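Local coordinates for envelopment polyprotein (Bovine Schmallenberg virus BH80/Germany/2011, PDB 7A56) that probably drives fusion of the viral envelope with a host membrane as a class II fusion glycoprotein, captured here as a postfusion trimer, at residues A[388-391]-A[397-400]; A[409-414]-A[422-427]. All coordinates share one frame; numbering follows the deposited sequence.

In the fold
Contacts 1 and 2 lie in one beta-sandwich domain, their centres about 7 Å apart, and illustrate pairing within a sheet and packing between sheets. Contact 1 pairs strand 385-391 with strand 399-402 at the outer edge of one four-stranded antiparallel sheet. Contact 2 follows in the chain and sets strand 408-414, from the facing four-stranded sheet, against strand 422-426. Strands 385-391 and 422-426 are neighbours, joined by backbone bonds such as the probable one between Lys390 and Ser425, so the contacts share a sheet. The arrangement is consistent with the immunoglobulin-like domain III of class II fusion proteins, whose edge here meets a second subunit.

Contact 1. Residues A[388-391]-A[397-400]; sequences SIKS and IKII. With PO4 (phosphate ion), chain J.
Ser388 and Ile399 face each other as an antiparallel, non-hydrogen-bonded pair, their CA atoms 4.5 Å apart, where an edge strand joins its sheet in what appears to be an immunoglobulin-like sandwich. One residue further, Ile389 N donates to Lys398 O at 3.0 Å. The side chain of Ile389 points toward the partner segment, and its CG2 branch lies 3.6 Å from Ile397 CG1 while also grazing the peptide of Lys398. Ile400 CG2 comes to Ile389 CB at 4.3 Å, from a different direction than Ile397, and the cluster continues onto Ile411 and Val426.

Ser388 and Ile399 lie on the other face, where Ile399 packs on Leu218 of the second subunit; beside it two lysines converge. Lys398 starts out away from strand 385-391, but bends at chi2 (-62°) and chi3 (-60°) bring its amine back alongside that strand. Lys390 reaches the same spot, and its NZ donates to O3 of a phosphate ion at 3.0 Å. Lys398 NZ also bonds to O3, at a modelled length too short to be trusted in detail. The anion, probably from the crystallisation liquor, should offset the two nearby ammonium charges; Gln197 of the second subunit bonds both it and Lys398. Separately, a water links the lysine back to the strand, accepting from Lys398 NZ at 2.8 Å and donating to Ile389 O at 2.9 Å.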
loop_
_atom_site.group_PDB
_atom_site.type_symbol
_atom_site.label_atom_id
_atom_site.label_comp_id
_atom_site.label_asym_id
_atom_site.label_seq_id
_atom_site.Cartn_x
_atom_site.Cartn_y
_atom_site.Cartn_z
ATOM N N SER A 388 -23.546 3.778 5.149
ATOM C CA SER A 388 -23.112 2.453 4.719
ATOM C C SER A 388 -23.745 2.071 3.369
ATOM O O SER A 388 -24.956 2.219 3.172
ATOM C CB SER A 388 -23.514 1.438 5.784
ATOM O OG SER A 388 -22.761 0.272 5.629
ATOM N N ILE A 389 -22.950 1.566 2.429
ATOM C CA ILE A 389 -23.521 1.061 1.180
ATOM C C ILE A 389 -23.312 -0.450 1.160
ATOM O O ILE A 389 -22.218 -0.941 1.485
ATOM C CB ILE A 389 -22.953 1.808 -0.053
ATOM C CG1 ILE A 389 -23.583 1.272 -1.352
ATOM C CG2 ILE A 389 -21.410 1.863 -0.089
ATOM C CD1 ILE A 389 -23.344 2.189 -2.576
ATOM N N LYS A 390 -24.382 -1.194 0.857
ATOM C CA LYS A 390 -24.317 -2.654 0.760
ATOM C C LYS A 390 -24.967 -3.155 -0.536
ATOM O O LYS A 390 -25.749 -2.450 -1.167
ATOM C CB LYS A 390 -24.974 -3.299 1.990
ATOM C CG LYS A 390 -24.196 -2.922 3.290
ATOM C CD LYS A 390 -24.566 -3.744 4.477
ATOM C CE LYS A 390 -23.825 -3.209 5.709
ATOM N NZ LYS A 390 -22.354 -3.049 5.521
ATOM N N SER A 391 -24.656 -4.394 -0.919
ATOM C CA SER A 391 -25.242 -5.002 -2.108
ATOM C C SER A 391 -25.169 -6.517 -1.976
ATOM O O SER A 391 -24.397 -7.055 -1.171
ATOM C CB SER A 391 -24.531 -4.537 -3.401
ATOM O OG SER A 391 -24.945 -5.244 -4.583
ATOM N N ILE A 397 -16.655 0.309 -2.598
ATOM C CA ILE A 397 -16.664 1.247 -1.481
ATOM C C ILE A 397 -17.521 0.614 -0.402
ATOM O O ILE A 397 -18.479 -0.120 -0.697
ATOM C CB ILE A 397 -17.235 2.657 -1.818
ATOM C CG1 ILE A 397 -18.671 2.534 -2.382
ATOM C CG2 ILE A 397 -16.238 3.411 -2.739
ATOM C CD1 ILE A 397 -19.342 3.838 -2.709
ATOM N N LYS A 398 -17.214 0.956 0.864
ATOM C CA LYS A 398 -18.061 0.521 1.986
ATOM C C LYS A 398 -18.956 1.628 2.521
ATOM O O LYS A 398 -20.017 1.335 3.065
ATOM C CB LYS A 398 -17.199 -0.027 3.149
ATOM C CG LYS A 398 -16.283 -1.192 2.789
ATOM C CD LYS A 398 -17.130 -2.398 2.318
ATOM C CE LYS A 398 -18.117 -2.916 3.394
ATOM N NZ LYS A 398 -18.884 -4.145 2.898
ATOM N N ILE A 399 -18.602 2.884 2.293
ATOM C CA ILE A 399 -19.427 3.996 2.758
ATOM C C ILE A 399 -19.446 5.008 1.631
ATOM O O ILE A 399 -18.497 5.099 0.837
ATOM C CB ILE A 399 -18.879 4.617 4.070
ATOM C CG1 ILE A 399 -17.545 5.250 3.807
ATOM C CG2 ILE A 399 -18.657 3.563 5.132
ATOM C CD1 ILE A 399 -17.149 6.225 4.894
ATOM N N ILE A 400 -20.551 5.739 1.533
ATOM C CA ILE A 400 -20.739 6.731 0.484
ATOM C C ILE A 400 -21.218 8.039 1.115
ATOM O O ILE A 400 -22.108 8.044 1.976
ATOM C CB ILE A 400 -21.728 6.227 -0.596
ATOM C CG1 ILE A 400 -21.667 7.094 -1.876
ATOM C CG2 ILE A 400 -23.143 6.085 0.011
ATOM C CD1 ILE A 400 -22.496 6.511 -3.051
HETATM P P PO4 J . -21.074 -6.419 4.730
HETATM O O1 PO4 J . -20.187 -7.634 4.672
HETATM O O2 PO4 J . -22.000 -6.421 3.521
HETATM O O3 PO4 J . -20.278 -5.133 4.747
HETATM O O4 PO4 J . -21.875 -6.453 6.008
HETATM O O HOH W 1 -20.445 -3.078 0.775
#

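Contact 2. Residues A[409-414]-A[422-427]; sequences YSIKLN and VSVSVC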
loop_
_atom_site.group_PDB
_atom_site.type_symbol
_atom_site.label_atom_id
_atom_site.label_comp_id
_atom_site.label_asym_id
_atom_site.label_seq_id
_atom_site.Cartn_x
_atom_site.Cartn_y
_atom_site.Cartn_z
ATOM N N TYR A 409 -25.352 9.523 -8.338
ATOM C CA TYR A 409 -24.232 8.815 -7.724
ATOM C C TYR A 409 -23.974 7.581 -8.574
ATOM O O TYR A 409 -24.923 6.998 -9.088
ATOM C CB TYR A 409 -24.557 8.393 -6.269
ATOM C CG TYR A 409 -24.874 9.560 -5.367
ATOM C CD1 TYR A 409 -26.119 10.182 -5.416
ATOM C CD2 TYR A 409 -23.913 10.052 -4.465
ATOM C CE1 TYR A 409 -26.402 11.270 -4.615
ATOM C CE2 TYR A 409 -24.193 11.142 -3.646
ATOM C CZ TYR A 409 -25.423 11.739 -3.734
ATOM O OH TYR A 409 -25.684 12.810 -2.951
ATOM N N SER A 410 -22.717 7.195 -8.777
ATOM C CA SER A 410 -22.467 5.962 -9.522
ATOM C C SER A 410 -21.519 5.068 -8.745
ATOM O O SER A 410 -20.600 5.552 -8.089
ATOM C CB SER A 410 -21.897 6.229 -10.920
ATOM O OG SER A 410 -20.771 7.060 -10.852
ATOM N N ILE A 411 -21.733 3.753 -8.847
ATOM C CA ILE A 411 -20.920 2.767 -8.138
ATOM C C ILE A 411 -20.599 1.626 -9.089
ATOM O O ILE A 411 -21.306 1.387 -10.070
ATOM C CB ILE A 411 -21.618 2.179 -6.894
ATOM C CG1 ILE A 411 -22.853 1.365 -7.266
ATOM C CG2 ILE A 411 -21.889 3.263 -5.850
ATOM C CD1 ILE A 411 -23.659 0.951 -6.037
ATOM N N LYS A 412 -19.528 0.901 -8.773
ATOM C CA LYS A 412 -19.152 -0.284 -9.532
ATOM C C LYS A 412 -19.317 -1.510 -8.643
ATOM O O LYS A 412 -19.019 -1.456 -7.442
ATOM C CB LYS A 412 -17.722 -0.155 -10.056
ATOM C CG LYS A 412 -17.146 -1.411 -10.655
ATOM C CD LYS A 412 -15.756 -1.158 -11.236
ATOM C CE LYS A 412 -14.663 -0.986 -10.167
ATOM N NZ LYS A 412 -13.263 -1.179 -10.729
ATOM N N LEU A 413 -19.876 -2.574 -9.216
ATOM C CA LEU A 413 -20.172 -3.819 -8.519
ATOM C C LEU A 413 -19.507 -4.999 -9.208
ATOM O O LEU A 413 -19.294 -5.010 -10.423
ATOM C CB LEU A 413 -21.680 -4.086 -8.445
ATOM C CG LEU A 413 -22.520 -2.998 -7.766
ATOM C CD1 LEU A 413 -23.984 -3.414 -7.842
ATOM C CD2 LEU A 413 -22.069 -2.703 -6.331
ATOM N N ASN A 414 -19.203 -5.999 -8.420
ATOM C CA ASN A 414 -18.684 -7.255 -8.927
ATOM C C ASN A 414 -19.748 -8.286 -8.601
ATOM O O ASN A 414 -19.844 -8.726 -7.454
ATOM C CB ASN A 414 -17.342 -7.591 -8.285
ATOM C CG ASN A 414 -16.881 -8.997 -8.592
ATOM O OD1 ASN A 414 -16.849 -9.874 -7.711
ATOM N ND2 ASN A 414 -16.500 -9.221 -9.840
ATOM N N VAL A 422 -29.900 -7.005 -9.144
ATOM C CA VAL A 422 -28.944 -6.291 -8.317
ATOM C C VAL A 422 -29.723 -5.558 -7.238
ATOM O O VAL A 422 -30.655 -4.806 -7.545
ATOM C CB VAL A 422 -28.108 -5.307 -9.147
ATOM C CG1 VAL A 422 -27.289 -4.451 -8.224
ATOM C CG2 VAL A 422 -27.233 -6.047 -10.151
ATOM N N SER A 423 -29.363 -5.810 -5.984
ATOM C CA SER A 423 -29.887 -5.099 -4.815
ATOM C C SER A 423 -28.815 -4.190 -4.233
ATOM O O SER A 423 -27.639 -4.563 -4.195
ATOM C CB SER A 423 -30.343 -6.081 -3.738
ATOM O OG SER A 423 -31.174 -5.409 -2.809
ATOM N N VAL A 424 -29.221 -3.003 -3.766
ATOM C CA VAL A 424 -28.298 -2.045 -3.175
ATOM C C VAL A 424 -29.028 -1.329 -2.045
ATOM O O VAL A 424 -30.200 -0.953 -2.180
ATOM C CB VAL A 424 -27.761 -1.009 -4.190
ATOM C CG1 VAL A 424 -26.945 0.061 -3.456
ATOM C CG2 VAL A 424 -26.918 -1.679 -5.316
ATOM N N SER A 425 -28.327 -1.130 -0.934
ATOM C CA SER A 425 -28.864 -0.345 0.168
ATOM C C SER A 425 -27.884 0.774 0.467
ATOM O O SER A 425 -26.660 0.588 0.370
ATOM C CB SER A 425 -29.144 -1.228 1.414
ATOM O OG SER A 425 -27.973 -1.540 2.159
ATOM N N VAL A 426 -28.429 1.945 0.803
ATOM C CA VAL A 426 -27.643 3.097 1.248
ATOM C C VAL A 426 -28.297 3.652 2.523
ATOM O O VAL A 426 -29.445 4.094 2.481
ATOM C CB VAL A 426 -27.591 4.178 0.159
ATOM C CG1 VAL A 426 -26.747 5.353 0.636
ATOM C CG2 VAL A 426 -27.040 3.560 -1.178
ATOM N N CYS A 427 -27.564 3.657 3.630
ATOM C CA CYS A 427 -28.166 3.927 4.959
ATOM C C CYS A 427 -29.340 2.947 5.086
ATOM O O CYS A 427 -29.195 1.745 4.826
ATOM C CB CYS A 427 -28.522 5.414 5.091
ATOM S SG CYS A 427 -27.202 6.565 5.736
#
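Leu413, Val424 and Ile411 carry most of a contact in which two sheets of a beta sandwich meet face to face. Segments 409-414 and 422-427 are not hydrogen-bonded to each other: the axes of their strand portions come no closer than 10.2 Å and run at 129° to each other, a separation filled by side chains. Because alternate residues of a strand point to the same side, Ile411 and Leu413 project from one sheet toward Val422 and Val424, which project from the other.

Leu413 is the most deeply engaged. Its CG stands anti to the carbonyl carbon (chi1 -58°) and the chain then extends (chi2 178°), which carries CD1 across to the opposing strand. There the methyl meets Val422 CG1 at 3.5 Å, tighter than an ordinary van der Waals contact, as the two side chains cross obliquely. The same CD1 lies 4.2 Å from Val424 CG2, so one leucine branch touches both valines.

Val424 is shared in turn. Its CG2 methyl also lies 4.2 Å from Ile411 CD1, the end of a side chain that projects beside Leu413. Further apolar groups surround this row: Ile389, from the strand next to 422-426, packs on Ile411, while Ile361 of strand 356-365 packs on Val424. Beyond the touching residues, Cys427, just past the end of strand 422-426, forms a disulfide with Cys387 of strand 385-391.

All four touching residues are buried and no hydrogen bond crosses between the segments. Cohesion here therefore comes from methyl-to-methyl packing and the exclusion of water, and between these two segments the fit rests on side-chain shape, while their places within each sheet are held by backbone bonds to neighbouring strands.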